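Local structure of enterobactin synthetase component F-related protein (4OXI) at residues A[248-253]-A[332-337]; A[269-274]-A[305-310]; A[358-363]-A[367-372]; A[453-456]-A[461-464]. The protein probably activates glycine with ATP as glycyl-adenosine-5'-phosphate, the form bound here, in a lipopolysaccharide-modification pathway that gives resistance to antimicrobial peptides. All coordinates share one frame; numbering follows the deposited sequence.

Interaction 1: residues A[248-253]-A[332-337]. With GAP (glycyl-adenosine-5'-phosphate), chain B.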
# COMPACT_ATOMS: atom_id res chain seq x y z
N LYS A 248 -8.16 16.75 7.28
CA LYS A 248 -8.18 17.98 8.05
C LYS A 248 -6.87 18.77 8.00
O LYS A 248 -6.89 19.99 7.98
CB LYS A 248 -8.68 17.75 9.48
CG LYS A 248 -7.64 17.30 10.49
CD LYS A 248 -7.99 17.87 11.86
CE LYS A 248 -7.09 17.33 12.95
NZ LYS A 248 -7.40 15.91 13.28
N LEU A 249 -5.73 18.07 7.95
CA LEU A 249 -4.45 18.74 7.73
C LEU A 249 -4.24 19.27 6.31
O LEU A 249 -3.68 20.36 6.12
CB LEU A 249 -3.29 17.82 8.08
CG LEU A 249 -2.96 17.71 9.56
CD1 LEU A 249 -1.75 16.84 9.74
CD2 LEU A 249 -2.73 19.10 10.12
N PHE A 250 -4.69 18.51 5.31
CA PHE A 250 -4.49 18.89 3.92
C PHE A 250 -5.77 18.72 3.12
O PHE A 250 -5.87 17.83 2.27
CB PHE A 250 -3.38 18.05 3.30
CG PHE A 250 -2.13 18.00 4.13
CD1 PHE A 250 -1.24 19.05 4.10
CD2 PHE A 250 -1.87 16.92 4.93
CE1 PHE A 250 -0.09 19.02 4.86
CE2 PHE A 250 -0.72 16.87 5.70
CZ PHE A 250 0.17 17.92 5.67
N PRO A 251 -6.76 19.59 3.37
CA PRO A 251 -8.06 19.43 2.70
C PRO A 251 -7.99 19.69 1.20
O PRO A 251 -7.28 20.59 0.76
CB PRO A 251 -8.93 20.50 3.39
CG PRO A 251 -7.95 21.54 3.85
CD PRO A 251 -6.70 20.79 4.22
N LEU A 252 -8.71 18.89 0.42
CA LEU A 252 -8.79 19.11 -1.02
C LEU A 252 -10.15 19.69 -1.33
O LEU A 252 -11.01 19.73 -0.47
CB LEU A 252 -8.67 17.78 -1.77
CG LEU A 252 -7.42 16.93 -1.50
CD1 LEU A 252 -7.40 15.66 -2.37
CD2 LEU A 252 -6.20 17.78 -1.72
N ASN A 253 -10.34 20.12 -2.57
CA ASN A 253 -11.67 20.49 -3.04
C ASN A 253 -12.00 19.68 -4.29
O ASN A 253 -11.12 19.01 -4.85
CB ASN A 253 -11.71 21.98 -3.36
CG ASN A 253 -10.67 22.36 -4.37
OD1 ASN A 253 -10.84 22.12 -5.56
ND2 ASN A 253 -9.55 22.92 -3.91
N LEU A 332 0.12 19.74 -4.01
CA LEU A 332 0.45 18.90 -2.87
C LEU A 332 1.18 17.62 -3.31
O LEU A 332 0.61 16.79 -4.03
CB LEU A 332 -0.80 18.55 -2.06
CG LEU A 332 -1.39 19.59 -1.10
CD1 LEU A 332 -2.82 19.22 -0.74
CD2 LEU A 332 -0.54 19.72 0.16
N SER A 333 2.42 17.47 -2.85
CA SER A 333 3.25 16.32 -3.17
C SER A 333 3.53 15.55 -1.90
O SER A 333 4.19 16.07 -0.99
CB SER A 333 4.59 16.77 -3.75
OG SER A 333 4.44 17.34 -5.04
N PHE A 334 3.04 14.31 -1.82
CA PHE A 334 3.35 13.48 -0.66
C PHE A 334 4.32 12.37 -1.06
O PHE A 334 4.20 11.80 -2.15
CB PHE A 334 2.09 12.85 -0.08
CG PHE A 334 1.07 13.82 0.43
CD1 PHE A 334 1.06 14.22 1.76
CD2 PHE A 334 0.06 14.30 -0.40
CE1 PHE A 334 0.09 15.10 2.25
CE2 PHE A 334 -0.90 15.16 0.07
CZ PHE A 334 -0.89 15.56 1.40
N PHE A 335 5.26 12.05 -0.18
CA PHE A 335 6.14 10.90 -0.40
C PHE A 335 6.15 10.02 0.84
O PHE A 335 6.18 10.53 1.97
CB PHE A 335 7.54 11.37 -0.80
CG PHE A 335 7.56 12.12 -2.11
CD1 PHE A 335 7.35 11.44 -3.31
CD2 PHE A 335 7.73 13.49 -2.14
CE1 PHE A 335 7.34 12.13 -4.53
CE2 PHE A 335 7.72 14.18 -3.35
CZ PHE A 335 7.51 13.50 -4.54
N CYS A 336 6.10 8.70 0.64
CA CYS A 336 6.06 7.77 1.75
C CYS A 336 6.79 6.51 1.36
O CYS A 336 6.82 6.15 0.18
CB CYS A 336 4.62 7.39 2.10
SG CYS A 336 4.45 6.39 3.62
N GLY A 337 7.38 5.84 2.34
CA GLY A 337 7.88 4.50 2.10
C GLY A 337 9.37 4.29 2.26
O GLY A 337 9.80 3.19 2.62
N GAP B . 2.37 2.48 4.43
CA GAP B . 3.49 3.12 3.68
C GAP B . 4.59 2.08 3.55
O GAP B . 5.63 2.29 2.95
PA GAP B . 5.30 -0.50 4.18
O1A GAP B . 4.72 -1.36 5.27
O2A GAP B . 5.43 -1.04 2.76
O3A GAP B . 4.36 0.80 4.19
C5' GAP B . 6.87 0.41 6.07
O5' GAP B . 6.73 -0.00 4.71
C4' GAP B . 8.32 0.76 6.33
O4' GAP B . 8.77 1.68 5.33
C3' GAP B . 8.52 1.53 7.62
O3' GAP B . 8.62 0.64 8.73
C2' GAP B . 9.81 2.28 7.34
O2' GAP B . 10.93 1.41 7.44
C1' GAP B . 9.74 2.58 5.86
N9 GAP B . 9.25 3.96 5.66
C8 GAP B . 7.98 4.32 5.41
N7 GAP B . 7.87 5.66 5.26
C5 GAP B . 9.11 6.19 5.44
C6 GAP B . 9.69 7.54 5.44
N6 GAP B . 8.92 8.63 5.18
N1 GAP B . 11.02 7.65 5.68
C2 GAP B . 11.80 6.57 5.92
N3 GAP B . 11.32 5.31 5.94
C4 GAP B . 10.01 5.06 5.70
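Phe-250 and Leu-332 mark the closest approach of the two backbones, yet their CA atoms lie 8.4 Å apart, too far for strand-like pairing, so the contact is made by side chains. Phe-250 is the first residue to leave helical backbone angles after helix 236-249, and both it and Phe-334 send their CB toward the other segment. Their rings form an edge-to-face (T-shaped) pair: centroids are 5.3 Å apart and the planes stand at 83°. Phe-334 supplies the edge, with CE1 3.8 Å from Phe-250 CD2, toward the rim of the Phe-250 face, and CZ close to Phe-250 CG. In Phe-250, CG lies opposite the carbonyl carbon and beside the backbone N (chi1 -50°), which swings the ring toward the strand, and chi2 of -80° then presents this face to Phe-334. Leu-332 divides its two methyls between partners. CD2 approaches Phe-250 CD1 obliquely at 4.1 Å, while CD1 meets Leu-252 CD2 at 3.8 Å. The CB of Leu-252 does not aim at the strand, but CD2, the methyl branching off the extended CA-CB-CG-CD1 chain, reaches it. Tyr-275 of helix 268-279 touches both Leu-252 and Phe-334, and its hydroxyl is hydrogen-bonded to Phe-250 O, a polar atom beside this apolar cluster. Farther along segment 332-337, Cys-336 SG lies 3.4 Å from CA of the glycyl-adenylate and Gly-337 N 3.0 Å from its N7. The residues following helix 236-249 pack, through an edge-to-face aromatic pair and leucines, on the mixed sheet of the AMP-binding fold, against a segment whose C-terminal residues line the adenylate pocket.

Interaction 2: residues A[269-274]-A[305-310]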
# COMPACT_ATOMS: atom_id res chain seq x y z
N SER A 269 -2.22 3.20 -2.16
CA SER A 269 -3.32 3.31 -3.10
C SER A 269 -4.61 3.56 -2.35
O SER A 269 -5.51 4.21 -2.85
CB SER A 269 -3.46 2.05 -3.96
OG SER A 269 -3.80 0.95 -3.15
N VAL A 270 -4.69 3.03 -1.13
CA VAL A 270 -5.85 3.27 -0.28
C VAL A 270 -5.97 4.74 0.05
O VAL A 270 -7.06 5.32 0.03
CB VAL A 270 -5.74 2.48 1.02
CG1 VAL A 270 -6.91 2.82 1.95
CG2 VAL A 270 -5.69 0.99 0.71
N HIS A 271 -4.84 5.37 0.35
CA HIS A 271 -4.83 6.81 0.55
C HIS A 271 -5.37 7.53 -0.71
O HIS A 271 -6.32 8.31 -0.61
CB HIS A 271 -3.41 7.25 0.90
CG HIS A 271 -3.16 8.72 0.74
ND1 HIS A 271 -2.87 9.54 1.82
CD2 HIS A 271 -3.10 9.51 -0.36
CE1 HIS A 271 -2.67 10.77 1.39
NE2 HIS A 271 -2.79 10.77 0.07
N ASP A 272 -4.78 7.25 -1.87
CA ASP A 272 -5.18 7.91 -3.12
C ASP A 272 -6.69 7.85 -3.30
O ASP A 272 -7.35 8.87 -3.55
CB ASP A 272 -4.53 7.24 -4.36
CG ASP A 272 -3.00 7.19 -4.29
OD1 ASP A 272 -2.38 8.08 -3.67
OD2 ASP A 272 -2.39 6.25 -4.89
N ILE A 273 -7.23 6.64 -3.18
CA ILE A 273 -8.64 6.38 -3.47
C ILE A 273 -9.60 7.09 -2.53
O ILE A 273 -10.57 7.71 -2.97
CB ILE A 273 -8.94 4.86 -3.44
CG1 ILE A 273 -8.20 4.13 -4.57
CG2 ILE A 273 -10.42 4.59 -3.56
CD1 ILE A 273 -8.45 2.62 -4.59
N PHE A 274 -9.35 7.02 -1.22
CA PHE A 274 -10.31 7.57 -0.28
C PHE A 274 -10.12 9.05 0.01
O PHE A 274 -11.07 9.74 0.35
CB PHE A 274 -10.40 6.71 0.99
CG PHE A 274 -10.99 5.36 0.72
CD1 PHE A 274 -12.36 5.22 0.59
CD2 PHE A 274 -10.18 4.25 0.52
CE1 PHE A 274 -12.92 4.00 0.29
CE2 PHE A 274 -10.73 3.02 0.23
CZ PHE A 274 -12.10 2.89 0.12
N VAL A 305 -2.55 16.80 -7.01
CA VAL A 305 -2.18 16.04 -5.81
C VAL A 305 -1.46 14.73 -6.18
O VAL A 305 -1.92 13.99 -7.05
CB VAL A 305 -3.43 15.70 -4.93
CG1 VAL A 305 -3.03 15.01 -3.64
CG2 VAL A 305 -4.22 16.95 -4.61
N TRP A 306 -0.34 14.46 -5.51
CA TRP A 306 0.48 13.29 -5.82
C TRP A 306 0.97 12.57 -4.56
O TRP A 306 1.36 13.22 -3.59
CB TRP A 306 1.69 13.71 -6.65
CG TRP A 306 2.59 12.55 -7.03
CD1 TRP A 306 3.69 12.12 -6.35
CD2 TRP A 306 2.46 11.70 -8.17
NE1 TRP A 306 4.25 11.04 -7.01
CE2 TRP A 306 3.51 10.76 -8.13
CE3 TRP A 306 1.54 11.62 -9.23
CZ2 TRP A 306 3.68 9.76 -9.11
CZ3 TRP A 306 1.71 10.64 -10.21
CH2 TRP A 306 2.77 9.73 -10.14
N LEU A 307 0.95 11.23 -4.58
CA LEU A 307 1.55 10.42 -3.52
C LEU A 307 2.25 9.22 -4.14
O LEU A 307 1.65 8.47 -4.93
CB LEU A 307 0.49 9.93 -2.53
CG LEU A 307 0.97 8.85 -1.54
CD1 LEU A 307 2.06 9.36 -0.60
CD2 LEU A 307 -0.18 8.30 -0.72
N SER A 308 3.52 9.02 -3.78
CA SER A 308 4.25 7.84 -4.20
C SER A 308 5.49 7.65 -3.32
O SER A 308 5.77 8.49 -2.47
CB SER A 308 4.69 7.98 -5.65
OG SER A 308 5.69 8.98 -5.76
N VAL A 309 6.22 6.56 -3.53
CA VAL A 309 7.54 6.41 -2.93
C VAL A 309 8.44 7.48 -3.55
O VAL A 309 8.15 7.97 -4.65
CB VAL A 309 8.13 5.00 -3.19
CG1 VAL A 309 7.38 3.95 -2.39
CG2 VAL A 309 8.11 4.65 -4.70
N PRO A 310 9.50 7.88 -2.85
CA PRO A 310 10.35 8.96 -3.35
C PRO A 310 11.29 8.54 -4.50
O PRO A 310 11.96 9.39 -5.07
CB PRO A 310 11.16 9.38 -2.12
CG PRO A 310 11.16 8.16 -1.24
CD PRO A 310 9.81 7.55 -1.44
O HOH W 1 0.09 6.17 -4.84
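His-271 and Leu-307 meet because each carries CG opposite its own backbone N, with chi1 at 163° in the histidine; this extends the imidazole from the helix and the isobutyl group from the strand into the same space. Asp-272 instead has CG opposite its carbonyl carbon, which brings its carboxylate to the flank of Leu-307. The motif is helix-on-sheet packing in the AMP-binding fold: helix 268-279 lies against strand 305-308, with Asp-272 and Leu-307 nearest in the backbone at 7.2 Å between CA atoms. Leu-307 CD2 sits over one face of the imidazole, displaced toward the rim on its CG-CD2 side, a CH-pi contact by its direction, 26° off the ring normal. The modelled carbon separation is shorter than carbons can sit, so the direction of approach is informative but the closeness is doubtful. Beside it, Asp-272 OD1 rests 3.6 Å from Leu-307 CB, a carboxylate oxygen against aliphatic carbon. The polar ends have their partners elsewhere: His-271 ND1 is hydrogen-bonded to Tyr-242 OH, and Asp-272 OD2 to Gln-260 NE2. These bonds tie down the imidazole and carboxylate that flank Leu-307. A water lies within bonding distance of both segments, 2.5 Å from Asp-272 OD2 and 2.8 Å from Leu-307 O, a probable bridge, though it has more acceptors in reach than protons to give. Alternate residues of the strand point away from the helix, where Trp-306 NE1 donates to Ser-308 OG at 2.8 Å (N-H...O angle 144°), and Ser-308 OG in turn donates to Val-309 O at 2.9 Å.

Interaction 3: residues A[358-363]-A[367-372]. With GAP (glycyl-adenosine-5'-phosphate), chain B.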
# COMPACT_ATOMS: atom_id res chain seq x y z
N ASN A 358 6.56 14.85 3.73
CA ASN A 358 7.12 13.53 4.01
C ASN A 358 6.13 12.79 4.88
O ASN A 358 5.70 13.33 5.89
CB ASN A 358 8.48 13.64 4.73
CG ASN A 358 9.25 12.32 4.78
OD1 ASN A 358 8.92 11.36 4.08
ND2 ASN A 358 10.32 12.29 5.58
N LEU A 359 5.72 11.58 4.48
CA LEU A 359 4.81 10.79 5.31
C LEU A 359 5.51 9.52 5.74
O LEU A 359 6.22 8.92 4.93
CB LEU A 359 3.55 10.39 4.53
CG LEU A 359 2.53 11.43 4.08
CD1 LEU A 359 1.35 10.77 3.32
CD2 LEU A 359 2.04 12.15 5.28
N TYR A 360 5.31 9.10 6.99
CA TYR A 360 5.90 7.86 7.47
C TYR A 360 4.87 6.95 8.15
O TYR A 360 4.01 7.42 8.88
CB TYR A 360 7.09 8.11 8.45
CG TYR A 360 7.33 6.92 9.36
CD1 TYR A 360 8.23 5.91 9.01
CD2 TYR A 360 6.63 6.78 10.56
CE1 TYR A 360 8.42 4.80 9.84
CE2 TYR A 360 6.80 5.67 11.38
CZ TYR A 360 7.71 4.70 11.02
OH TYR A 360 7.89 3.60 11.84
N GLY A 361 5.01 5.65 7.92
CA GLY A 361 4.26 4.66 8.65
C GLY A 361 4.29 3.31 7.95
O GLY A 361 4.54 3.23 6.74
N PRO A 362 4.08 2.23 8.72
CA PRO A 362 4.02 0.88 8.17
C PRO A 362 2.57 0.49 7.89
O PRO A 362 1.64 1.10 8.43
CB PRO A 362 4.58 0.03 9.31
CG PRO A 362 4.10 0.74 10.55
CD PRO A 362 4.09 2.23 10.20
N THR A 363 2.39 -0.53 7.06
CA THR A 363 1.06 -1.02 6.73
C THR A 363 0.33 -1.41 8.00
O THR A 363 -0.90 -1.25 8.09
CB THR A 363 1.17 -2.21 5.76
OG1 THR A 363 1.86 -1.78 4.58
CG2 THR A 363 -0.21 -2.76 5.38
N ILE A 367 -1.27 2.97 6.70
CA ILE A 367 -0.71 3.91 5.71
C ILE A 367 0.43 4.81 6.23
O ILE A 367 1.61 4.53 5.99
CB ILE A 367 -1.80 4.74 5.04
CG1 ILE A 367 -2.97 3.84 4.62
CG2 ILE A 367 -1.22 5.49 3.84
CD1 ILE A 367 -4.16 4.62 4.03
N ALA A 368 0.09 5.89 6.93
CA ALA A 368 1.12 6.74 7.52
C ALA A 368 0.67 7.19 8.89
O ALA A 368 -0.53 7.41 9.10
CB ALA A 368 1.39 7.97 6.62
N VAL A 369 1.62 7.36 9.81
CA VAL A 369 1.27 7.77 11.17
C VAL A 369 1.93 9.10 11.56
O VAL A 369 1.49 9.76 12.50
CB VAL A 369 1.58 6.65 12.20
CG1 VAL A 369 3.06 6.44 12.34
CG2 VAL A 369 0.95 6.96 13.55
N THR A 370 2.98 9.49 10.85
CA THR A 370 3.55 10.81 11.04
C THR A 370 3.73 11.51 9.71
O THR A 370 3.66 10.89 8.64
CB THR A 370 4.94 10.76 11.70
OG1 THR A 370 5.90 10.28 10.74
CG2 THR A 370 4.94 9.86 12.95
N TYR A 371 3.99 12.81 9.79
CA TYR A 371 4.17 13.64 8.61
C TYR A 371 5.09 14.80 8.96
O TYR A 371 5.21 15.19 10.13
CB TYR A 371 2.84 14.22 8.15
CG TYR A 371 2.39 15.38 9.01
CD1 TYR A 371 2.55 16.70 8.57
CD2 TYR A 371 1.82 15.17 10.26
CE1 TYR A 371 2.15 17.77 9.35
CE2 TYR A 371 1.42 16.24 11.05
CZ TYR A 371 1.58 17.53 10.59
OH TYR A 371 1.18 18.60 11.36
N HIS A 372 5.72 15.37 7.94
CA HIS A 372 6.56 16.53 8.13
C HIS A 372 6.57 17.36 6.86
O HIS A 372 6.92 16.85 5.80
CB HIS A 372 7.98 16.08 8.43
CG HIS A 372 8.89 17.22 8.76
ND1 HIS A 372 8.79 17.93 9.94
CD2 HIS A 372 9.92 17.78 8.06
CE1 HIS A 372 9.72 18.87 9.96
NE2 HIS A 372 10.41 18.80 8.83
N GAP B . 2.37 2.48 4.43
CA GAP B . 3.49 3.12 3.68
C GAP B . 4.59 2.08 3.55
O GAP B . 5.63 2.29 2.95
PA GAP B . 5.30 -0.50 4.18
O1A GAP B . 4.72 -1.36 5.27
O2A GAP B . 5.43 -1.04 2.76
O3A GAP B . 4.36 0.80 4.19
C5' GAP B . 6.87 0.41 6.07
O5' GAP B . 6.73 -0.00 4.71
C4' GAP B . 8.32 0.76 6.33
O4' GAP B . 8.77 1.68 5.33
C3' GAP B . 8.52 1.53 7.62
O3' GAP B . 8.62 0.64 8.73
C2' GAP B . 9.81 2.28 7.34
O2' GAP B . 10.93 1.41 7.44
C1' GAP B . 9.74 2.58 5.86
N9 GAP B . 9.25 3.96 5.66
C8 GAP B . 7.98 4.32 5.41
N7 GAP B . 7.87 5.66 5.26
C5 GAP B . 9.11 6.19 5.44
C6 GAP B . 9.69 7.54 5.44
N6 GAP B . 8.92 8.63 5.18
N1 GAP B . 11.02 7.65 5.68
C2 GAP B . 11.80 6.57 5.92
N3 GAP B . 11.32 5.31 5.94
C4 GAP B . 10.01 5.06 5.70
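Backbone hydrogen bonds carry most of the pairing between Asn-358 to Tyr-360 and Thr-370 to His-372, strands that run antiparallel at 165°. Asn-358 and His-372 exchange two bonds, and Tyr-360 N donates to Thr-370 O at 2.9 Å. Tyr-360 O accepts twice, from Val-369 N at 2.6 Å and Thr-370 N at 3.0 Å: a classic beta bulge.

Apolar packing occupies one face, where Leu-359 CD2 touches Tyr-371 CB at 3.6 Å; Leu-359 CB also touches Ala-368 CB of the connecting loop. On the other face Tyr-360 CB meets Thr-370 OG1, which is hydrogen-bonded to Ile-385 O, and the Tyr-360 ring, with CG opposite the backbone N (chi1 157°), turns an edge to the adenine; its hydroxyl is hydrogen-bonded to Asp-452.

Polar contacts hold the ligand along its length. N6 of the adenine donates to Asn-358 OD1 and, at 2.7 Å, to Leu-359 O. The glycyl N donates to Ile-367 O at 2.7 Å and weakly to Gly-361 O. Phosphate O1A receives both Thr-363 N (3.1 Å) and Thr-363 OG1 (3.0 Å). The whole is a bulged beta hairpin whose first strand and connecting loop line the adenylate pocket of an adenylation domain.

Interaction 4: residues A[453-456]-A[461-464]. With GAP (glycyl-adenosine-5'-phosphate), chain B.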
# COMPACT_ATOMS: atom_id res chain seq x y z
N ILE A 453 14.51 2.56 13.58
CA ILE A 453 15.37 3.24 14.54
C ILE A 453 15.29 4.74 14.27
O ILE A 453 15.54 5.18 13.14
CB ILE A 453 16.84 2.76 14.40
CG1 ILE A 453 16.92 1.25 14.66
CG2 ILE A 453 17.77 3.55 15.34
CD1 ILE A 453 16.26 0.83 15.98
N VAL A 454 14.92 5.53 15.28
CA VAL A 454 14.77 6.97 15.10
C VAL A 454 15.51 7.79 16.14
O VAL A 454 15.93 7.26 17.18
CB VAL A 454 13.30 7.39 15.15
CG1 VAL A 454 12.48 6.62 14.12
CG2 VAL A 454 12.74 7.16 16.55
N THR A 455 15.67 9.08 15.87
CA THR A 455 16.13 10.02 16.89
C THR A 455 15.18 11.22 16.97
O THR A 455 14.62 11.65 15.97
CB THR A 455 17.58 10.49 16.64
OG1 THR A 455 18.00 11.34 17.71
CG2 THR A 455 17.68 11.25 15.35
N LYS A 456 14.98 11.75 18.18
CA LYS A 456 14.18 12.96 18.33
C LYS A 456 15.10 14.18 18.32
O LYS A 456 15.96 14.33 19.18
CB LYS A 456 13.37 12.94 19.62
CG LYS A 456 12.44 14.13 19.76
CD LYS A 456 11.57 14.02 20.98
CE LYS A 456 10.67 15.23 21.15
NZ LYS A 456 9.91 15.17 22.44
N LEU A 461 11.00 13.64 14.59
CA LEU A 461 11.70 12.37 14.47
C LEU A 461 12.52 12.33 13.20
O LEU A 461 12.08 12.81 12.15
CB LEU A 461 10.69 11.22 14.49
CG LEU A 461 10.01 10.98 15.83
CD1 LEU A 461 8.91 9.94 15.70
CD2 LEU A 461 11.04 10.52 16.84
N ILE A 462 13.72 11.78 13.29
CA ILE A 462 14.54 11.53 12.11
C ILE A 462 14.71 10.02 11.97
O ILE A 462 15.05 9.35 12.94
CB ILE A 462 15.95 12.13 12.27
CG1 ILE A 462 15.86 13.61 12.68
CG2 ILE A 462 16.77 11.93 11.01
CD1 ILE A 462 15.19 14.46 11.67
N HIS A 463 14.47 9.48 10.77
CA HIS A 463 14.55 8.04 10.58
C HIS A 463 15.98 7.67 10.28
O HIS A 463 16.55 8.20 9.35
CB HIS A 463 13.65 7.59 9.42
CG HIS A 463 13.64 6.10 9.19
ND1 HIS A 463 14.61 5.45 8.46
CD2 HIS A 463 12.77 5.14 9.60
CE1 HIS A 463 14.34 4.15 8.43
NE2 HIS A 463 13.23 3.94 9.12
N LEU A 464 16.54 6.76 11.08
CA LEU A 464 17.97 6.42 10.98
C LEU A 464 18.25 5.08 10.29
O LEU A 464 19.35 4.85 9.78
CB LEU A 464 18.60 6.42 12.38
CG LEU A 464 18.54 7.76 13.11
CD1 LEU A 464 19.02 7.65 14.55
CD2 LEU A 464 19.35 8.83 12.37
N GAP B . 2.37 2.48 4.43
CA GAP B . 3.49 3.12 3.68
C GAP B . 4.59 2.08 3.55
O GAP B . 5.63 2.29 2.95
PA GAP B . 5.30 -0.50 4.18
O1A GAP B . 4.72 -1.36 5.27
O2A GAP B . 5.43 -1.04 2.76
O3A GAP B . 4.36 0.80 4.19
C5' GAP B . 6.87 0.41 6.07
O5' GAP B . 6.73 -0.00 4.71
C4' GAP B . 8.32 0.76 6.33
O4' GAP B . 8.77 1.68 5.33
C3' GAP B . 8.52 1.53 7.62
O3' GAP B . 8.62 0.64 8.73
C2' GAP B . 9.81 2.28 7.34
O2' GAP B . 10.93 1.41 7.44
C1' GAP B . 9.74 2.58 5.86
N9 GAP B . 9.25 3.96 5.66
C8 GAP B . 7.98 4.32 5.41
N7 GAP B . 7.87 5.66 5.26
C5 GAP B . 9.11 6.19 5.44
C6 GAP B . 9.69 7.54 5.44
N6 GAP B . 8.92 8.63 5.18
N1 GAP B . 11.02 7.65 5.68
C2 GAP B . 11.80 6.57 5.92
N3 GAP B . 11.32 5.31 5.94
C4 GAP B . 10.01 5.06 5.70
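Thr-455 and Ile-462 form a hydrogen-bonded pair near the turn of this antiparallel hairpin, whose strand segments run at 149° and approach to 4.6 Å. Thr-455 N donates to Ile-462 O at 3.0 Å, Ile-462 N returns a bond to Thr-455 O at 2.8 Å, and Leu-464 N adds a third to Ile-453 O. On the Thr-455 side of the sheet the two side chains run alongside, CG2 of Thr-455 lying 3.6 Å from Ile-462 CB, while Leu-464 CD1 reaches Thr-455 CB at 3.8 Å. The other side holds Val-454 CG2 against Leu-461 CD2 at 3.8 Å.

His-463 shares that side with Val-454. Its CG lies opposite the backbone N (chi1 -178°), extending the imidazole to the ligand: one face lies against the C2-N3 side of the adenine, CG 3.8 Å from C2 and N3 over the ring centre. Ile-453 O lies over the opposite face. The second shell fixes the rotation of the imidazole, since NE2 is hydrogen-bonded to Asp-452 OD1, an oxygen that also bonds the ligand. At the far end Lys-456 NZ is hydrogen-bonded to Phe-406 O and Ala-409 O, with a cation-pi contact to the Phe-406 ring. Outward, Val-454 and Leu-461 pack on Ile-396 of strand 394-397 and Leu-417 of strand 416-419, placing strands 445-457 and 460-466 within the same antiparallel sheet.

Along the chain, interaction 2 falls within the span between the two segments of interaction 1; interactions 3 and 4 follow in turn. The first three share one mixed sheet, in which strands 305-308, 332-336, 356-360 and 370-373 lie in that order, and their centres are 8 to 12 Å apart. Probable hydrogen bonds, Phe-334 N to Trp-306 O (2.7 Å) and Leu-359 N to Phe-335 O (2.8 Å), join neighbouring strands. Interaction 4 belongs to a separate antiparallel sheet, its centre about 13 Å from that of interaction 3. Interactions 1, 3 and 4 all touch glycyl-adenosine-5'-phosphate, so two sheets converge on the ligand, while interaction 2 packs a helix behind the pocket.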